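Local coordinates for protein purine nucleosidase, (IunH-1) (Sulfolobus solfataricus, PDB 3T8J) that is an enzyme of the nucleoside hydrolase family, with an alpha/beta fold built round a mixed beta sheet and a sodium ion bound in the model, at residues 3-8 and 30-35; 77-82 and 219-224; 171-176 and 258-263; 251-256 and 292-297. All blocks are in the same frame, centred on the assembly; numbering follows the deposited sequence.

Contacts 1, 3 and 4 all reach the same mixed sheet. Contact 1 is the buried one, about 9 Å from the centre of the chain (centre to centre). It pairs two parallel strands close to the sodium site. Contacts 2, 3 and 4 are partly buried and lie further out, at about 16 to 17 Å. Contact 4, across the chain's centre from contact 1, pairs antiparallel strands. Contact 3 packs a helix on strand 251-261, which contact 4 also uses. Contact 2 joins two helices and, like contact 3, touches the second subunit. Contact 1 combines backbone bonds, apolar packing and one carboxylate-hydroxyl bond. Contact 2 is mostly aromatic. Contact 3 is apolar, with one lysine bonded to the strand backbone. Contact 4 carries a salt-bridge network.

Contact 1 (3-8 and 30-35); sequences HFIIDC and AVTIVE
Asp7 holds CG opposite its own backbone N (chi1 -171°), and Thr32 holds OG1 between its N and its carbonyl carbon (chi1 53°). These torsions bring OG1 of Thr32 to OD1 of Asp7, at 2.6 Å. The hydroxyl is the donor. It uses the anti lone pair of OD1, turned away from OD2, and the two side chains cross at about a right angle. OD1 also accepts from ND2 of Asn126, so two side chains grip it, which probably restrains the carboxylate's rotation. OD2 rests on CG1 of Val34, 3.6 Å away. On the same face, CG2 of Ile5 lies 3.7 Å from OG1 of Thr32. The other face is apolar. There Ile6 and Val31 lie side by side, pointing the same way, with their CG2 methyls 3.8 Å apart. SG of Cys8 reaches CG1 of Val31 at 4.1 Å. Four backbone bonds join the segments. Ile6 N bonds to Ala30 O at 3.2 Å, and Cys8 N to Thr32 O at 2.8 Å. Thr32 N bonds back to Ile6 O, and Val34 N to Cys8 O. Helix 101-111 covers Ile5 and Thr32, while helix 40-53 covers Val31 and Ile33. This is the parallel pair of a beta-alpha-beta unit: strand 3-8, helix 12-23, strand 27-33. The first strand leads directly to Asp9, a ligand of the sodium ion, and Asp7 O holds OG of a second ligand, Ser122.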
loop_
_atom_site.group_PDB
_atom_site.type_symbol
_atom_site.label_atom_id
_atom_site.label_comp_id
_atom_site.label_asym_id
_atom_site.label_seq_id
_atom_site.Cartn_x
_atom_site.Cartn_y
_atom_site.Cartn_z
ATOM N N HIS A 3 -13.232 34.326 19.002
ATOM C CA HIS A 3 -13.376 33.219 19.949
ATOM C C HIS A 3 -12.645 31.982 19.426
ATOM O O HIS A 3 -12.882 31.545 18.299
ATOM C CB HIS A 3 -14.844 32.893 20.143
ATOM C CG HIS A 3 -15.675 34.084 20.489
ATOM N ND1 HIS A 3 -15.720 34.611 21.763
ATOM C CD2 HIS A 3 -16.460 34.873 19.719
ATOM C CE1 HIS A 3 -16.520 35.663 21.766
ATOM N NE2 HIS A 3 -16.975 35.852 20.539
ATOM N N PHE A 4 -11.761 31.435 20.257
ATOM C CA PHE A 4 -10.910 30.310 19.875
ATOM C C PHE A 4 -11.015 29.117 20.827
ATOM O O PHE A 4 -11.073 29.271 22.060
ATOM C CB PHE A 4 -9.425 30.717 19.924
ATOM C CG PHE A 4 -8.903 31.355 18.663
ATOM C CD1 PHE A 4 -9.301 32.624 18.285
ATOM C CD2 PHE A 4 -7.974 30.704 17.859
ATOM C CE1 PHE A 4 -8.803 33.213 17.104
ATOM C CE2 PHE A 4 -7.466 31.290 16.710
ATOM C CZ PHE A 4 -7.875 32.556 16.341
ATOM N N ILE A 5 -10.937 27.923 20.256
ATOM C CA ILE A 5 -10.491 26.719 20.983
ATOM C C ILE A 5 -9.044 26.483 20.601
ATOM O O ILE A 5 -8.674 26.582 19.426
ATOM C CB ILE A 5 -11.298 25.478 20.582
ATOM C CG1 ILE A 5 -12.733 25.613 21.026
ATOM C CG2 ILE A 5 -10.637 24.186 21.121
ATOM C CD1 ILE A 5 -13.648 24.434 20.578
ATOM N N ILE A 6 -8.202 26.156 21.601
ATOM C CA ILE A 6 -6.831 25.744 21.316
ATOM C C ILE A 6 -6.690 24.273 21.686
ATOM O O ILE A 6 -7.042 23.873 22.785
ATOM C CB ILE A 6 -5.771 26.660 22.037
ATOM C CG1 ILE A 6 -4.338 26.274 21.644
ATOM C CG2 ILE A 6 -5.941 26.680 23.541
ATOM C CD1 ILE A 6 -3.280 27.268 22.187
ATOM N N ASP A 7 -6.193 23.476 20.740
ATOM C CA ASP A 7 -6.054 22.021 20.874
ATOM C C ASP A 7 -4.574 21.687 21.004
ATOM O O ASP A 7 -3.785 21.973 20.104
ATOM C CB ASP A 7 -6.706 21.333 19.664
ATOM C CG ASP A 7 -6.797 19.809 19.814
ATOM O OD1 ASP A 7 -7.581 19.281 20.647
ATOM O OD2 ASP A 7 -6.048 19.096 19.086
ATOM N N CYS A 8 -4.230 21.095 22.152
ATOM C CA CYS A 8 -2.848 20.972 22.651
ATOM C C CYS A 8 -2.431 19.534 23.010
ATOM O O CYS A 8 -3.107 18.856 23.795
ATOM C CB CYS A 8 -2.697 21.800 23.938
ATOM S SG CYS A 8 -2.956 23.546 23.727
ATOM N N ALA A 30 -11.972 27.392 25.375
ATOM C CA ALA A 30 -11.628 26.065 25.895
ATOM C C ALA A 30 -10.252 25.687 25.426
ATOM O O ALA A 30 -9.780 26.124 24.380
ATOM C CB ALA A 30 -12.623 24.998 25.424
ATOM N N VAL A 31 -9.590 24.848 26.220
ATOM C CA VAL A 31 -8.396 24.130 25.831
ATOM C C VAL A 31 -8.755 22.642 25.751
ATOM O O VAL A 31 -9.395 22.117 26.641
ATOM C CB VAL A 31 -7.270 24.314 26.862
ATOM C CG1 VAL A 31 -6.009 23.508 26.426
ATOM C CG2 VAL A 31 -6.933 25.766 27.094
ATOM N N THR A 32 -8.429 22.003 24.632
ATOM C CA THR A 32 -8.712 20.575 24.403
ATOM C C THR A 32 -7.357 19.850 24.343
ATOM O O THR A 32 -6.372 20.443 23.872
ATOM C CB THR A 32 -9.576 20.358 23.123
ATOM O OG1 THR A 32 -8.967 20.996 21.997
ATOM C CG2 THR A 32 -11.018 20.907 23.359
ATOM N N ILE A 33 -7.281 18.633 24.895
ATOM C CA ILE A 33 -6.012 17.889 24.979
ATOM C C ILE A 33 -6.053 16.651 24.111
ATOM O O ILE A 33 -7.037 15.906 24.139
ATOM C CB ILE A 33 -5.707 17.466 26.443
ATOM C CG1 ILE A 33 -5.852 18.652 27.410
ATOM C CG2 ILE A 33 -4.275 16.862 26.552
ATOM C CD1 ILE A 33 -4.838 19.773 27.178
ATOM N N VAL A 34 -4.956 16.411 23.393
ATOM C CA VAL A 34 -4.840 15.288 22.460
ATOM C C VAL A 34 -3.489 14.578 22.657
ATOM O O VAL A 34 -2.514 15.223 23.064
ATOM C CB VAL A 34 -5.035 15.773 20.996
ATOM C CG1 VAL A 34 -3.865 16.657 20.539
ATOM C CG2 VAL A 34 -5.252 14.582 20.013
ATOM N N GLU A 35 -3.425 13.305 22.306
ATOM C CA GLU A 35 -2.145 12.567 22.319
ATOM C C GLU A 35 -1.111 13.253 21.429
ATOM O O GLU A 35 -1.469 13.877 20.391
ATOM C CB GLU A 35 -2.354 11.094 21.872
ATOM C CG GLU A 35 -2.382 10.845 20.367
ATOM C CD GLU A 35 -3.685 11.217 19.664
ATOM O OE1 GLU A 35 -4.719 11.373 20.345
ATOM O OE2 GLU A 35 -3.654 11.299 18.398
#

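Contact 2 (77-82 and 219-224); sequences KVHGKG and LHYRQY
Helix 76-79 comes nearest helix 209-227 where CA of His79 lies 5.2 Å from CA of Tyr221, and Gly80 then leaves helical geometry with a positive phi of 87°. His220 makes the direct hydrogen bond. Its NE2 donates to Lys77 O at 2.8 Å, nearly straight at 168°. The acceptor lies in the imidazole plane, although the donor stands well out of the carbonyl plane. Gly80 covers one face of the same ring, with its CA 4.0 Å from the His220 centroid. Val78 O sits at the edge of this ring, 3.3 Å from CD2 of His220. It is also at the edge of Tyr221 and has no hydrogen-bond partner in the model. Val78 divides its two methyls. CG1 packs on CE1 of Tyr221, and CG2 lies over the face of Tyr224, 3.9 Å from the ring centroid. The His79 and Tyr221 rings are nearly parallel, 18° apart, but slid so far that they barely overlap. ND1 of His79 bonds to Glu12. A water links NZ of Lys77 (3.0 Å) to OH of Tyr224 (2.8 Å). Both polar groups also bond to Asp280 of the second subunit. The end of short helix 76-79 thus packs through aromatic side chains on helix 209-227, at a subunit interface. The metal site is near: the side chain of His79 is about 8 Å from the sodium ion.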
loop_
_atom_site.group_PDB
_atom_site.type_symbol
_atom_site.label_atom_id
_atom_site.label_comp_id
_atom_site.label_asym_id
_atom_site.label_seq_id
_atom_site.Cartn_x
_atom_site.Cartn_y
_atom_site.Cartn_z
ATOM N N LYS A 77 12.174 12.842 24.425
ATOM C CA LYS A 77 13.576 13.176 24.111
ATOM C C LYS A 77 13.690 14.601 23.534
ATOM O O LYS A 77 14.702 15.291 23.710
ATOM C CB LYS A 77 14.217 12.131 23.182
ATOM C CG LYS A 77 13.677 12.099 21.743
ATOM C CD LYS A 77 14.311 11.004 20.916
ATOM C CE LYS A 77 13.745 10.909 19.502
ATOM N NZ LYS A 77 14.466 9.823 18.733
ATOM N N VAL A 78 12.650 15.024 22.798
ATOM C CA VAL A 78 12.653 16.313 22.145
ATOM C C VAL A 78 12.275 17.437 23.113
ATOM O O VAL A 78 12.899 18.501 23.098
ATOM C CB VAL A 78 11.643 16.302 20.942
ATOM C CG1 VAL A 78 11.525 17.700 20.305
ATOM C CG2 VAL A 78 12.032 15.257 19.869
ATOM N N HIS A 79 11.258 17.210 23.942
ATOM C CA HIS A 79 10.637 18.276 24.765
ATOM C C HIS A 79 10.912 18.162 26.265
ATOM O O HIS A 79 10.501 19.036 27.022
ATOM C CB HIS A 79 9.106 18.294 24.569
ATOM C CG HIS A 79 8.679 18.466 23.147
ATOM N ND1 HIS A 79 8.644 19.699 22.526
ATOM C CD2 HIS A 79 8.286 17.564 22.216
ATOM C CE1 HIS A 79 8.250 19.547 21.272
ATOM N NE2 HIS A 79 8.036 18.258 21.054
ATOM N N GLY A 80 11.582 17.104 26.692
ATOM C CA GLY A 80 11.719 16.779 28.123
ATOM C C GLY A 80 10.562 15.934 28.632
ATOM O O GLY A 80 9.483 15.924 28.041
ATOM N N LYS A 81 10.764 15.237 29.757
ATOM C CA LYS A 81 9.698 14.388 30.307
ATOM C C LYS A 81 8.411 15.157 30.565
ATOM O O LYS A 81 7.310 14.611 30.409
ATOM C CB LYS A 81 10.134 13.669 31.598
ATOM C CG LYS A 81 9.099 12.610 32.071
ATOM C CD LYS A 81 9.621 11.803 33.271
ATOM C CE LYS A 81 8.603 10.758 33.775
ATOM N NZ LYS A 81 8.675 9.478 33.005
ATOM N N GLY A 82 8.528 16.422 30.967
ATOM C CA GLY A 82 7.368 17.211 31.314
ATOM C C GLY A 82 6.920 18.122 30.184
ATOM O O GLY A 82 6.017 18.937 30.361
ATOM N N LEU A 219 14.966 25.571 27.100
ATOM C CA LEU A 219 16.364 25.147 27.112
ATOM C C LEU A 219 16.573 23.743 26.544
ATOM O O LEU A 219 17.463 23.541 25.714
ATOM C CB LEU A 219 16.958 25.223 28.515
ATOM C CG LEU A 219 18.463 24.940 28.569
ATOM C CD1 LEU A 219 19.229 25.768 27.525
ATOM C CD2 LEU A 219 18.974 25.214 29.951
ATOM N N HIS A 220 15.794 22.767 27.012
ATOM C CA HIS A 220 15.965 21.367 26.554
ATOM C C HIS A 220 15.670 21.252 25.061
ATOM O O HIS A 220 16.436 20.642 24.329
ATOM C CB HIS A 220 15.068 20.404 27.372
ATOM C CG HIS A 220 15.152 18.966 26.941
ATOM N ND1 HIS A 220 15.695 17.974 27.728
ATOM C CD2 HIS A 220 14.734 18.353 25.804
ATOM C CE1 HIS A 220 15.642 16.817 27.085
ATOM N NE2 HIS A 220 15.054 17.023 25.914
ATOM N N TYR A 221 14.552 21.845 24.629
ATOM C CA TYR A 221 14.136 21.836 23.227
ATOM C C TYR A 221 15.163 22.490 22.314
ATOM O O TYR A 221 15.443 21.991 21.218
ATOM C CB TYR A 221 12.805 22.575 23.108
ATOM C CG TYR A 221 12.102 22.568 21.763
ATOM C CD1 TYR A 221 11.792 21.384 21.130
ATOM C CD2 TYR A 221 11.654 23.763 21.182
ATOM C CE1 TYR A 221 11.073 21.381 19.921
ATOM C CE2 TYR A 221 10.929 23.757 19.987
ATOM C CZ TYR A 221 10.659 22.567 19.372
ATOM O OH TYR A 221 9.939 22.540 18.184
ATOM N N ARG A 222 15.737 23.600 22.762
ATOM C CA ARG A 222 16.778 24.276 21.994
ATOM C C ARG A 222 18.034 23.403 21.803
ATOM O O ARG A 222 18.587 23.295 20.688
ATOM C CB ARG A 222 17.127 25.604 22.659
ATOM C CG ARG A 222 18.149 26.441 21.911
ATOM C CD ARG A 222 18.434 27.762 22.633
ATOM N NE ARG A 222 19.334 28.622 21.849
ATOM C CZ ARG A 222 18.949 29.414 20.842
ATOM N NH1 ARG A 222 17.674 29.495 20.469
ATOM N NH2 ARG A 222 19.849 30.132 20.185
ATOM N N GLN A 223 18.498 22.768 22.880
ATOM C CA GLN A 223 19.644 21.873 22.772
ATOM C C GLN A 223 19.375 20.744 21.776
ATOM O O GLN A 223 20.234 20.427 20.943
ATOM C CB GLN A 223 20.033 21.290 24.154
ATOM C CG GLN A 223 21.397 20.601 24.217
ATOM C CD GLN A 223 21.454 19.189 23.601
ATOM O OE1 GLN A 223 20.457 18.452 23.560
ATOM N NE2 GLN A 223 22.640 18.805 23.149
ATOM N N TYR A 224 18.180 20.148 21.843
ATOM C CA TYR A 224 17.869 19.017 20.988
ATOM C C TYR A 224 17.746 19.490 19.546
ATOM O O TYR A 224 18.266 18.863 18.618
ATOM C CB TYR A 224 16.562 18.349 21.420
ATOM C CG TYR A 224 16.209 17.157 20.578
ATOM C CD1 TYR A 224 16.584 15.882 20.948
ATOM C CD2 TYR A 224 15.480 17.313 19.397
ATOM C CE1 TYR A 224 16.289 14.786 20.176
ATOM C CE2 TYR A 224 15.182 16.225 18.615
ATOM C CZ TYR A 224 15.564 14.967 19.005
ATOM O OH TYR A 224 15.254 13.871 18.238
HETATM O O HOH W 1 16.889 11.552 18.349
#

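Contact 3 (171-176 and 258-263); sequences AAKIVF and FVVIDN
The ring of Phe176 has CD1 of Ile261 over one face, 4.1 Å from CD1 of Phe176 and offset toward the rim. At its edge, in the ring plane, lies Ala172 O from the preceding helical turn. CB of Val259 approaches CD2 of Phe176 obliquely, at 4.2 Å. The second flat group is the amide of Asn263. CD of Lys173 sits over one face of this amide, 3.6 Å from OD1 of Asn263, and the two side chains cross at about a right angle. ND2 of Asn263 bonds to Asp170. Ile261 is the central apolar residue. Its CG2 meets CB of Ala172 at 4.0 Å, while its CG1 packs on the helix backbone at Lys173. The lysine chain runs extended from the helix and then bends at its last torsion (chi4 76°). This turns NZ of Lys173 onto Ile261 O, at 2.9 Å. A water held by NZ of Lys173 (2.7 Å) also accepts from Ile261 N (3.0 Å). Lys173 therefore serves both the carbonyl and, through water, the amide of one strand residue. Other subunits also pack here: Leu69 of the third subunit on Lys173 and Asn263, and Ile267 of the second subunit on Val260. Phe176 and Val259 also touch Ala289, on neighbouring strand 289-295. Helix and strand segments run nearly antiparallel, at 153°, with their axes 8.2 Å apart. The arrangement is that of a helix packed on the sheet of an alpha/beta fold, at the end of the sheet where the strands run antiparallel.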
loop_
_atom_site.group_PDB
_atom_site.type_symbol
_atom_site.label_atom_id
_atom_site.label_comp_id
_atom_site.label_asym_id
_atom_site.label_seq_id
_atom_site.Cartn_x
_atom_site.Cartn_y
_atom_site.Cartn_z
ATOM N N ALA A 171 -6.963 10.824 11.122
ATOM C CA ALA A 171 -7.628 12.037 11.584
ATOM C C ALA A 171 -7.330 13.212 10.637
ATOM O O ALA A 171 -8.243 13.985 10.306
ATOM C CB ALA A 171 -7.217 12.390 13.059
ATOM N N ALA A 172 -6.082 13.362 10.204
ATOM C CA ALA A 172 -5.703 14.459 9.299
ATOM C C ALA A 172 -6.454 14.334 7.993
ATOM O O ALA A 172 -6.934 15.326 7.463
ATOM C CB ALA A 172 -4.179 14.480 9.054
ATOM N N LYS A 173 -6.520 13.124 7.461
ATOM C CA LYS A 173 -7.209 12.914 6.170
ATOM C C LYS A 173 -8.673 13.302 6.308
ATOM O O LYS A 173 -9.243 13.988 5.414
ATOM C CB LYS A 173 -7.067 11.459 5.706
ATOM C CG LYS A 173 -7.551 11.213 4.270
ATOM C CD LYS A 173 -6.998 9.856 3.734
ATOM C CE LYS A 173 -6.945 9.759 2.225
ATOM N NZ LYS A 173 -5.832 10.503 1.540
ATOM N N ILE A 174 -9.319 12.903 7.400
ATOM C CA ILE A 174 -10.722 13.288 7.652
ATOM C C ILE A 174 -10.885 14.814 7.685
ATOM O O ILE A 174 -11.778 15.377 7.043
ATOM C CB ILE A 174 -11.226 12.650 8.978
ATOM C CG1 ILE A 174 -11.373 11.148 8.784
ATOM C CG2 ILE A 174 -12.566 13.281 9.429
ATOM C CD1 ILE A 174 -11.450 10.388 10.155
ATOM N N VAL A 175 -10.003 15.515 8.367
ATOM C CA VAL A 175 -10.096 16.962 8.522
ATOM C C VAL A 175 -9.893 17.674 7.168
ATOM O O VAL A 175 -10.640 18.603 6.844
ATOM C CB VAL A 175 -9.104 17.445 9.601
ATOM C CG1 VAL A 175 -8.878 18.951 9.539
ATOM C CG2 VAL A 175 -9.651 17.027 10.970
ATOM N N PHE A 176 -8.897 17.215 6.402
ATOM C CA PHE A 176 -8.576 17.843 5.118
ATOM C C PHE A 176 -9.615 17.545 4.049
ATOM O O PHE A 176 -9.637 18.271 3.049
ATOM C CB PHE A 176 -7.135 17.521 4.677
ATOM C CG PHE A 176 -6.111 18.422 5.280
ATOM C CD1 PHE A 176 -5.694 18.236 6.592
ATOM C CD2 PHE A 176 -5.541 19.443 4.564
ATOM C CE1 PHE A 176 -4.743 19.061 7.172
ATOM C CE2 PHE A 176 -4.618 20.288 5.145
ATOM C CZ PHE A 176 -4.194 20.074 6.450
ATOM N N PHE A 258 -3.978 21.851 -3.385
ATOM C CA PHE A 258 -4.670 20.619 -3.057
ATOM C C PHE A 258 -3.699 19.690 -2.301
ATOM O O PHE A 258 -2.663 19.283 -2.863
ATOM C CB PHE A 258 -5.226 19.919 -4.311
ATOM C CG PHE A 258 -5.866 18.584 -4.028
ATOM C CD1 PHE A 258 -7.009 18.498 -3.260
ATOM C CD2 PHE A 258 -5.339 17.418 -4.568
ATOM C CE1 PHE A 258 -7.599 17.276 -2.999
ATOM C CE2 PHE A 258 -5.924 16.199 -4.315
ATOM C CZ PHE A 258 -7.043 16.124 -3.525
ATOM N N VAL A 259 -4.033 19.411 -1.043
ATOM C CA VAL A 259 -3.170 18.609 -0.133
ATOM C C VAL A 259 -3.792 17.227 0.065
ATOM O O VAL A 259 -4.968 17.121 0.444
ATOM C CB VAL A 259 -3.040 19.276 1.225
ATOM C CG1 VAL A 259 -2.126 18.409 2.144
ATOM C CG2 VAL A 259 -2.479 20.709 1.106
ATOM N N VAL A 260 -2.992 16.173 -0.185
ATOM C CA VAL A 260 -3.384 14.798 0.072
ATOM C C VAL A 260 -2.573 14.309 1.281
ATOM O O VAL A 260 -1.380 14.597 1.325
ATOM C CB VAL A 260 -3.098 13.895 -1.100
ATOM C CG1 VAL A 260 -3.435 12.439 -0.769
ATOM C CG2 VAL A 260 -3.967 14.336 -2.318
ATOM N N ILE A 261 -3.262 13.671 2.232
ATOM C CA ILE A 261 -2.580 13.087 3.413
ATOM C C ILE A 261 -2.327 11.618 3.143
ATOM O O ILE A 261 -3.248 10.850 2.835
ATOM C CB ILE A 261 -3.462 13.211 4.645
ATOM C CG1 ILE A 261 -3.942 14.641 4.888
ATOM C CG2 ILE A 261 -2.716 12.632 5.883
ATOM C CD1 ILE A 261 -2.812 15.667 5.102
ATOM N N ASP A 262 -1.079 11.191 3.310
ATOM C CA ASP A 262 -0.741 9.756 3.244
ATOM C C ASP A 262 -1.091 9.097 4.594
ATOM O O ASP A 262 -0.500 9.452 5.632
ATOM C CB ASP A 262 0.731 9.553 2.910
ATOM C CG ASP A 262 1.109 8.080 2.781
ATOM O OD1 ASP A 262 0.785 7.276 3.690
ATOM O OD2 ASP A 262 1.765 7.720 1.770
ATOM N N ASN A 263 -2.133 8.256 4.601
ATOM C CA ASN A 263 -2.580 7.560 5.814
ATOM C C ASN A 263 -2.298 6.062 5.759
ATOM O O ASN A 263 -3.008 5.257 6.369
ATOM C CB ASN A 263 -4.058 7.847 6.126
ATOM C CG ASN A 263 -5.002 7.197 5.129
ATOM O OD1 ASN A 263 -4.688 7.104 3.918
ATOM N ND2 ASN A 263 -6.176 6.766 5.607
HETATM O O HOH W 2 -6.146 13.206 1.699
HETATM O O HOH W 3 -4.050 9.121 0.677
#

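Contact 4 (251-256 and 292-297); sequences ATRREK and VYEINK
Glu294 O accepts from two successive backbone amides, Thr252 N at 2.9 Å and, weakly, Arg253 N at 3.5 Å. The Thr252 donor stands above the carbonyl plane. Arg253 O is satisfied by Tyr293 N, at 2.9 Å. Arg253 and Glu294 form a hydrogen-bonded pair of the antiparallel strands, between the non-hydrogen-bonded pairs Ala251-Ile295 and Arg254-Val292. The register shifts by one residue on each side of the middle pair: two beta bulges in quick succession. Ile295 N bonds to OH of Tyr193. The guanidinium of Arg253 is held on several sides. NE donates to OE2 of Glu255 at 3.1 Å, in the guanidinium plane and on the anti lone pair. NH2 adds a weak bond to the same oxygen. NH1 of Arg253 makes a long salt bridge, 3.9 Å, to OE2 of Glu294. One guanidinium face lies flat on Tyr293, with planes 17° apart and centres 4.5 Å apart. On the sheet face of Ala251, Arg254 and Val292, CB of Ala251 meets CG1 of Val292 at 3.9 Å. Arg254 finds its partners in Glu290 and Gly248 O. Asn296 is the N-cap of helix 297-308, and its OD1 accepts from Ser299 N.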
loop_
_atom_site.group_PDB
_atom_site.type_symbol
_atom_site.label_atom_id
_atom_site.label_comp_id
_atom_site.label_asym_id
_atom_site.label_seq_id
_atom_site.Cartn_x
_atom_site.Cartn_y
_atom_site.Cartn_z
ATOM N N ALA A 251 2.219 36.438 7.810
ATOM C CA ALA A 251 2.433 35.610 6.611
ATOM C C ALA A 251 2.662 36.503 5.387
ATOM O O ALA A 251 1.868 37.417 5.095
ATOM C CB ALA A 251 1.253 34.653 6.375
ATOM N N THR A 252 3.768 36.277 4.696
ATOM C CA THR A 252 4.136 37.113 3.546
ATOM C C THR A 252 3.998 36.429 2.173
ATOM O O THR A 252 4.072 37.103 1.136
ATOM C CB THR A 252 5.555 37.669 3.718
ATOM O OG1 THR A 252 6.442 36.584 3.984
ATOM C CG2 THR A 252 5.616 38.636 4.891
ATOM N N ARG A 253 3.799 35.116 2.154
ATOM C CA ARG A 253 3.448 34.399 0.933
ATOM C C ARG A 253 2.493 33.242 1.269
ATOM O O ARG A 253 2.759 32.471 2.181
ATOM C CB ARG A 253 4.696 33.845 0.259
ATOM C CG ARG A 253 4.459 33.341 -1.141
ATOM C CD ARG A 253 5.745 32.740 -1.752
ATOM N NE ARG A 253 5.320 31.589 -2.508
ATOM C CZ ARG A 253 5.930 30.417 -2.607
ATOM N NH1 ARG A 253 7.095 30.137 -2.009
ATOM N NH2 ARG A 253 5.340 29.499 -3.348
ATOM N N ARG A 254 1.373 33.160 0.553
ATOM C CA ARG A 254 0.390 32.081 0.714
ATOM C C ARG A 254 -0.026 31.547 -0.662
ATOM O O ARG A 254 -0.065 32.317 -1.629
ATOM C CB ARG A 254 -0.867 32.589 1.440
ATOM C CG ARG A 254 -0.613 33.262 2.790
ATOM C CD ARG A 254 -1.893 33.319 3.608
ATOM N NE ARG A 254 -1.894 34.354 4.632
ATOM C CZ ARG A 254 -2.859 34.516 5.542
ATOM N NH1 ARG A 254 -3.928 33.709 5.564
ATOM N NH2 ARG A 254 -2.768 35.505 6.421
ATOM N N GLU A 255 -0.347 30.259 -0.744
ATOM C CA GLU A 255 -0.872 29.643 -1.971
ATOM C C GLU A 255 -2.018 28.717 -1.621
ATOM O O GLU A 255 -1.913 27.929 -0.688
ATOM C CB GLU A 255 0.193 28.771 -2.651
ATOM C CG GLU A 255 1.556 29.438 -2.871
ATOM C CD GLU A 255 1.556 30.516 -3.936
ATOM O OE1 GLU A 255 0.565 30.657 -4.707
ATOM O OE2 GLU A 255 2.576 31.246 -4.014
ATOM N N LYS A 256 -3.101 28.754 -2.377
ATOM C CA LYS A 256 -4.161 27.780 -2.191
ATOM C C LYS A 256 -3.868 26.570 -3.073
ATOM O O LYS A 256 -3.765 26.689 -4.301
ATOM C CB LYS A 256 -5.517 28.390 -2.550
ATOM C CG LYS A 256 -5.975 29.438 -1.547
ATOM C CD LYS A 256 -7.418 29.896 -1.808
ATOM C CE LYS A 256 -7.905 30.832 -0.713
ATOM N NZ LYS A 256 -9.304 31.330 -0.975
ATOM N N VAL A 292 0.923 28.583 4.038
ATOM C CA VAL A 292 1.860 29.680 4.266
ATOM C C VAL A 292 3.269 29.222 3.896
ATOM O O VAL A 292 3.759 28.217 4.423
ATOM C CB VAL A 292 1.822 30.146 5.736
ATOM C CG1 VAL A 292 2.921 31.184 6.022
ATOM C CG2 VAL A 292 0.415 30.688 6.076
ATOM N N TYR A 293 3.913 29.941 2.979
ATOM C CA TYR A 293 5.247 29.584 2.494
ATOM C C TYR A 293 6.356 30.509 3.002
ATOM O O TYR A 293 7.524 30.126 2.958
ATOM C CB TYR A 293 5.259 29.526 0.950
ATOM C CG TYR A 293 4.685 28.240 0.379
ATOM C CD1 TYR A 293 3.336 28.111 0.026
ATOM C CD2 TYR A 293 5.492 27.120 0.215
ATOM C CE1 TYR A 293 2.842 26.899 -0.502
ATOM C CE2 TYR A 293 5.000 25.918 -0.305
ATOM C CZ TYR A 293 3.664 25.809 -0.643
ATOM O OH TYR A 293 3.204 24.589 -1.150
ATOM N N GLU A 294 6.010 31.713 3.468
ATOM C CA GLU A 294 6.981 32.679 4.002
ATOM C C GLU A 294 6.337 33.548 5.098
ATOM O O GLU A 294 5.113 33.773 5.077
ATOM C CB GLU A 294 7.523 33.597 2.880
ATOM C CG GLU A 294 8.212 32.895 1.693
ATOM C CD GLU A 294 8.662 33.868 0.597
ATOM O OE1 GLU A 294 8.983 35.043 0.900
ATOM O OE2 GLU A 294 8.689 33.441 -0.578
ATOM N N ILE A 295 7.163 34.019 6.037
ATOM C CA ILE A 295 6.745 34.959 7.085
ATOM C C ILE A 295 7.730 36.138 7.174
ATOM O O ILE A 295 8.833 36.092 6.628
ATOM C CB ILE A 295 6.585 34.305 8.500
ATOM C CG1 ILE A 295 7.933 34.067 9.181
ATOM C CG2 ILE A 295 5.793 32.982 8.425
ATOM C CD1 ILE A 295 7.824 33.802 10.644
ATOM N N ASN A 296 7.277 37.187 7.850
ATOM C CA ASN A 296 8.113 38.314 8.253
ATOM C C ASN A 296 8.668 38.023 9.645
ATOM O O ASN A 296 7.944 38.121 10.640
ATOM C CB ASN A 296 7.275 39.606 8.241
ATOM C CG ASN A 296 8.108 40.853 8.518
ATOM O OD1 ASN A 296 8.991 40.858 9.376
ATOM N ND2 ASN A 296 7.821 41.926 7.787
ATOM N N LYS A 297 9.949 37.640 9.717
ATOM C CA LYS A 297 10.561 37.242 10.987
ATOM C C LYS A 297 10.548 38.375 12.008
ATOM O O LYS A 297 10.293 38.136 13.195
ATOM C CB LYS A 297 12.002 36.756 10.819
ATOM C CG LYS A 297 12.441 35.945 12.047
ATOM C CD LYS A 297 13.914 35.736 12.214
ATOM C CE LYS A 297 14.119 35.070 13.579
ATOM N NZ LYS A 297 15.515 34.844 13.914
#